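Local coordinates for effector protein HopAB2 (Pseudomonas syringae pv. tomato, PDB 3HGL) that is recognised by the tomato resistance protein Pto through a small helical domain, triggering host immunity, and in susceptible plants suppresses programmed cell death, at residues I23-M34 against A68-V79. Numbering follows the deposited sequence.
Sequences ISHTRNMLRNAM and AIELRGALRRAV
R72 O takes a hydrogen bond from a water whose oxygen lies 2.7 Å from R72 O, and the same water accepts from R27 NE, bridging the roughly antiparallel helices 23-35 and 66-80 of this small helical Pto-interaction domain. A second water accepts from both R27 NH2 and R76 NH1 and lies between these like charges, the two nitrogens being 5.2 Å apart. With the R27 chain bent at chi3 (63°), its guanidinium lies with one face over R76 CA and CG, while both waters sit at its edge, in plane. An arginine suits this border because its methylenes are apolar: CG packs on L75 CB at 3.7 Å, and CD meets V79 CG2.

Beneath these waters the helices mesh knobs-into-holes. L30 enters the hole made by A68, L71, R72 and L75, and L75 fills the one between I23, T26, R27 and L30; L30 CD2 meets L75 CD1 at 3.7 Å. F49 of helix 43-52 touches T26 and L71. At one end I23 CD1 rests against A78 and V79; at the other, M34, present as selenomethionine, has a long unbranched chain that reaches A68 CB and lays its CE over one face of the R72 guanidinium, 3.7 Å from R72 NH1.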
loop_
_atom_site.group_PDB
_atom_site.type_symbol
_atom_site.label_atom_id
_atom_site.label_comp_id
_atom_site.label_asym_id
_atom_site.label_seq_id
_atom_site.Cartn_x
_atom_site.Cartn_y
_atom_site.Cartn_z
ATOM N N ILE A 23 3.599 7.712 -5.087
ATOM C CA ILE A 23 3.557 7.177 -3.732
ATOM C C ILE A 23 3.080 8.125 -2.640
ATOM O O ILE A 23 2.715 7.671 -1.553
ATOM C CB ILE A 23 4.909 6.524 -3.326
ATOM C CG1 ILE A 23 6.063 7.506 -3.497
ATOM C CG2 ILE A 23 5.146 5.279 -4.171
ATOM C CD1 ILE A 23 7.373 6.982 -2.918
ATOM N N SER A 24 3.072 9.431 -2.905
ATOM C CA SER A 24 2.566 10.362 -1.896
ATOM C C SER A 24 1.054 10.116 -1.866
ATOM O O SER A 24 0.427 10.130 -0.807
ATOM C CB SER A 24 2.880 11.828 -2.264
ATOM O OG SER A 24 2.156 12.268 -3.407
ATOM N N HIS A 25 0.482 9.865 -3.040
ATOM C CA HIS A 25 -0.947 9.576 -3.143
ATOM C C HIS A 25 -1.228 8.191 -2.552
ATOM O O HIS A 25 -2.235 7.978 -1.882
ATOM C CB HIS A 25 -1.402 9.627 -4.610
ATOM C CG HIS A 25 -2.819 9.180 -4.825
ATOM N ND1 HIS A 25 -3.159 7.865 -5.062
ATOM C CD2 HIS A 25 -3.984 9.872 -4.814
ATOM C CE1 HIS A 25 -4.470 7.764 -5.188
ATOM N NE2 HIS A 25 -4.995 8.967 -5.041
ATOM N N THR A 26 -0.322 7.248 -2.789
ATOM C CA THR A 26 -0.514 5.902 -2.263
ATOM C C THR A 26 -0.533 5.945 -0.737
ATOM O O THR A 26 -1.307 5.229 -0.107
ATOM C CB THR A 26 0.593 4.946 -2.746
ATOM O OG1 THR A 26 0.721 5.067 -4.166
ATOM C CG2 THR A 26 0.238 3.495 -2.400
ATOM N N ARG A 27 0.311 6.785 -0.140
ATOM C CA ARG A 27 0.335 6.898 1.318
ATOM C C ARG A 27 -1.030 7.351 1.831
ATOM O O ARG A 27 -1.527 6.833 2.830
ATOM C CB ARG A 27 1.393 7.905 1.787
ATOM C CG ARG A 27 2.840 7.472 1.602
ATOM C CD ARG A 27 3.776 8.447 2.333
ATOM N NE ARG A 27 3.535 8.430 3.773
ATOM C CZ ARG A 27 3.789 9.452 4.586
ATOM N NH1 ARG A 27 4.290 10.576 4.100
ATOM N NH2 ARG A 27 3.542 9.353 5.888
ATOM N N ASN A 28 -1.628 8.331 1.157
ATOM C CA ASN A 28 -2.943 8.835 1.565
ATOM C C ASN A 28 -4.003 7.758 1.491
ATOM O O ASN A 28 -4.818 7.610 2.405
ATOM C CB ASN A 28 -3.405 9.988 0.676
ATOM C CG ASN A 28 -2.518 11.193 0.776
ATOM O OD1 ASN A 28 -1.892 11.430 1.805
ATOM N ND2 ASN A 28 -2.466 11.983 -0.295
HETATM N N MSE A 29 -4.014 7.019 0.387
HETATM C CA MSE A 29 -5.007 5.966 0.214
HETATM C C MSE A 29 -4.820 4.839 1.213
HETATM O O MSE A 29 -5.799 4.324 1.753
HETATM C CB MSE A 29 -4.955 5.403 -1.209
HETATM C CG MSE A 29 -5.592 6.287 -2.266
HETATM SE SE MSE A 29 -7.414 6.754 -1.825
HETATM C CE MSE A 29 -7.031 8.455 -1.004
ATOM N N LEU A 30 -3.569 4.451 1.455
ATOM C CA LEU A 30 -3.297 3.375 2.402
ATOM C C LEU A 30 -3.764 3.804 3.788
ATOM O O LEU A 30 -4.305 2.998 4.542
ATOM C CB LEU A 30 -1.799 3.029 2.431
ATOM C CG LEU A 30 -1.358 1.922 3.413
ATOM C CD1 LEU A 30 -2.139 0.639 3.134
ATOM C CD2 LEU A 30 0.164 1.683 3.288
ATOM N N ARG A 31 -3.557 5.078 4.117
ATOM C CA ARG A 31 -3.983 5.603 5.412
ATOM C C ARG A 31 -5.508 5.491 5.516
ATOM O O ARG A 31 -6.037 5.065 6.545
ATOM C CB ARG A 31 -3.544 7.067 5.580
ATOM C CG ARG A 31 -4.060 7.717 6.867
ATOM C CD ARG A 31 -3.522 9.138 7.059
ATOM N NE ARG A 31 -2.062 9.157 7.057
ATOM C CZ ARG A 31 -1.320 9.594 6.045
ATOM N NH1 ARG A 31 -1.899 10.068 4.947
ATOM N NH2 ARG A 31 0.001 9.524 6.113
ATOM N N ASN A 32 -6.209 5.874 4.451
ATOM C CA ASN A 32 -7.674 5.778 4.416
ATOM C C ASN A 32 -8.119 4.329 4.590
ATOM O O ASN A 32 -9.010 4.032 5.391
ATOM C CB ASN A 32 -8.218 6.275 3.076
ATOM C CG ASN A 32 -8.313 7.783 3.002
ATOM O OD1 ASN A 32 -7.802 8.497 3.860
ATOM N ND2 ASN A 32 -8.975 8.275 1.964
ATOM N N ALA A 33 -7.501 3.431 3.829
ATOM C CA ALA A 33 -7.855 2.016 3.894
ATOM C C ALA A 33 -7.680 1.454 5.296
ATOM O O ALA A 33 -8.561 0.761 5.810
ATOM C CB ALA A 33 -7.012 1.216 2.908
HETATM N N MSE A 34 -6.539 1.756 5.913
HETATM C CA MSE A 34 -6.268 1.260 7.253
HETATM C C MSE A 34 -7.180 1.852 8.321
HETATM O O MSE A 34 -7.280 1.307 9.418
HETATM C CB MSE A 34 -4.791 1.471 7.606
HETATM C CG MSE A 34 -3.888 0.543 6.788
HETATM SE SE MSE A 34 -1.990 0.831 6.969
HETATM C CE MSE A 34 -1.735 -0.064 8.665
ATOM N N ALA A 68 0.645 -4.443 5.932
ATOM C CA ALA A 68 0.174 -3.063 5.782
ATOM C C ALA A 68 0.983 -2.120 6.675
ATOM O O ALA A 68 1.387 -1.035 6.251
ATOM C CB ALA A 68 -1.306 -2.971 6.139
ATOM N N ILE A 69 1.207 -2.538 7.918
ATOM C CA ILE A 69 1.975 -1.736 8.863
ATOM C C ILE A 69 3.382 -1.477 8.331
ATOM O O ILE A 69 3.860 -0.347 8.361
ATOM C CB ILE A 69 2.050 -2.442 10.243
ATOM C CG1 ILE A 69 0.656 -2.448 10.886
ATOM C CG2 ILE A 69 3.069 -1.738 11.154
ATOM C CD1 ILE A 69 0.564 -3.258 12.168
ATOM N N GLU A 70 4.043 -2.521 7.836
ATOM C CA GLU A 70 5.390 -2.368 7.291
ATOM C C GLU A 70 5.359 -1.526 6.019
ATOM O O GLU A 70 6.265 -0.731 5.762
ATOM C CB GLU A 70 6.009 -3.737 6.986
ATOM C CG GLU A 70 6.310 -4.577 8.220
ATOM C CD GLU A 70 7.186 -3.846 9.232
ATOM O OE1 GLU A 70 8.110 -3.115 8.816
ATOM O OE2 GLU A 70 6.956 -4.013 10.446
ATOM N N LEU A 71 4.312 -1.703 5.220
ATOM C CA LEU A 71 4.174 -0.936 3.984
ATOM C C LEU A 71 4.007 0.545 4.310
ATOM O O LEU A 71 4.561 1.402 3.632
ATOM C CB LEU A 71 2.968 -1.421 3.182
ATOM C CG LEU A 71 2.717 -0.676 1.862
ATOM C CD1 LEU A 71 3.971 -0.705 0.995
ATOM C CD2 LEU A 71 1.548 -1.332 1.126
ATOM N N ARG A 72 3.232 0.839 5.347
ATOM C CA ARG A 72 3.015 2.222 5.764
ATOM C C ARG A 72 4.353 2.875 6.103
ATOM O O ARG A 72 4.619 4.010 5.707
ATOM C CB ARG A 72 2.098 2.266 6.987
ATOM C CG ARG A 72 1.891 3.661 7.576
ATOM C CD ARG A 72 0.969 3.598 8.789
ATOM N NE ARG A 72 1.562 2.840 9.889
ATOM C CZ ARG A 72 0.877 2.362 10.924
ATOM N NH1 ARG A 72 -0.431 2.558 11.000
ATOM N NH2 ARG A 72 1.499 1.697 11.891
ATOM N N GLY A 73 5.193 2.147 6.838
ATOM C CA GLY A 73 6.497 2.669 7.211
ATOM C C GLY A 73 7.432 2.813 6.022
ATOM O O GLY A 73 8.130 3.817 5.894
ATOM N N ALA A 74 7.447 1.807 5.153
ATOM C CA ALA A 74 8.298 1.827 3.969
ATOM C C ALA A 74 7.920 2.983 3.043
ATOM O O ALA A 74 8.795 3.625 2.457
ATOM C CB ALA A 74 8.186 0.501 3.222
ATOM N N LEU A 75 6.623 3.243 2.896
ATOM C CA LEU A 75 6.180 4.335 2.033
ATOM C C LEU A 75 6.578 5.690 2.608
ATOM O O LEU A 75 7.016 6.580 1.878
ATOM C CB LEU A 75 4.659 4.293 1.844
ATOM C CG LEU A 75 4.119 3.208 0.905
ATOM C CD1 LEU A 75 2.596 3.200 0.957
ATOM C CD2 LEU A 75 4.608 3.469 -0.515
ATOM N N ARG A 76 6.425 5.840 3.919
ATOM C CA ARG A 76 6.771 7.093 4.582
ATOM C C ARG A 76 8.249 7.404 4.384
ATOM O O ARG A 76 8.612 8.527 4.024
ATOM C CB ARG A 76 6.455 7.020 6.078
ATOM C CG ARG A 76 6.791 8.306 6.835
ATOM C CD ARG A 76 6.416 8.235 8.311
ATOM N NE ARG A 76 7.132 7.175 9.015
ATOM C CZ ARG A 76 6.574 6.041 9.424
ATOM N NH1 ARG A 76 5.283 5.815 9.204
ATOM N NH2 ARG A 76 7.307 5.129 10.048
ATOM N N ARG A 77 9.102 6.412 4.625
ATOM C CA ARG A 77 10.536 6.615 4.456
ATOM C C ARG A 77 10.886 6.870 2.992
ATOM O O ARG A 77 11.747 7.697 2.697
ATOM C CB ARG A 77 11.318 5.406 4.980
ATOM C CG ARG A 77 11.379 5.311 6.502
ATOM C CD ARG A 77 12.308 4.179 6.944
ATOM N NE ARG A 77 11.760 2.858 6.649
ATOM C CZ ARG A 77 10.762 2.294 7.324
ATOM N NH1 ARG A 77 10.198 2.936 8.341
ATOM N NH2 ARG A 77 10.323 1.091 6.978
ATOM N N ALA A 78 10.212 6.177 2.076
ATOM C CA ALA A 78 10.479 6.357 0.651
ATOM C C ALA A 78 10.208 7.792 0.198
ATOM O O ALA A 78 11.016 8.394 -0.510
ATOM C CB ALA A 78 9.639 5.385 -0.168
ATOM N N VAL A 79 9.062 8.332 0.603
ATOM C CA VAL A 79 8.688 9.694 0.237
ATOM C C VAL A 79 9.701 10.689 0.785
ATOM O O VAL A 79 10.091 11.632 0.098
ATOM C CB VAL A 79 7.288 10.058 0.782
ATOM C CG1 VAL A 79 6.999 11.538 0.544
ATOM C CG2 VAL A 79 6.229 9.200 0.102
HETATM O O HOH W 1 2.832 5.949 4.992
HETATM O O HOH W 2 3.001 7.105 7.918
#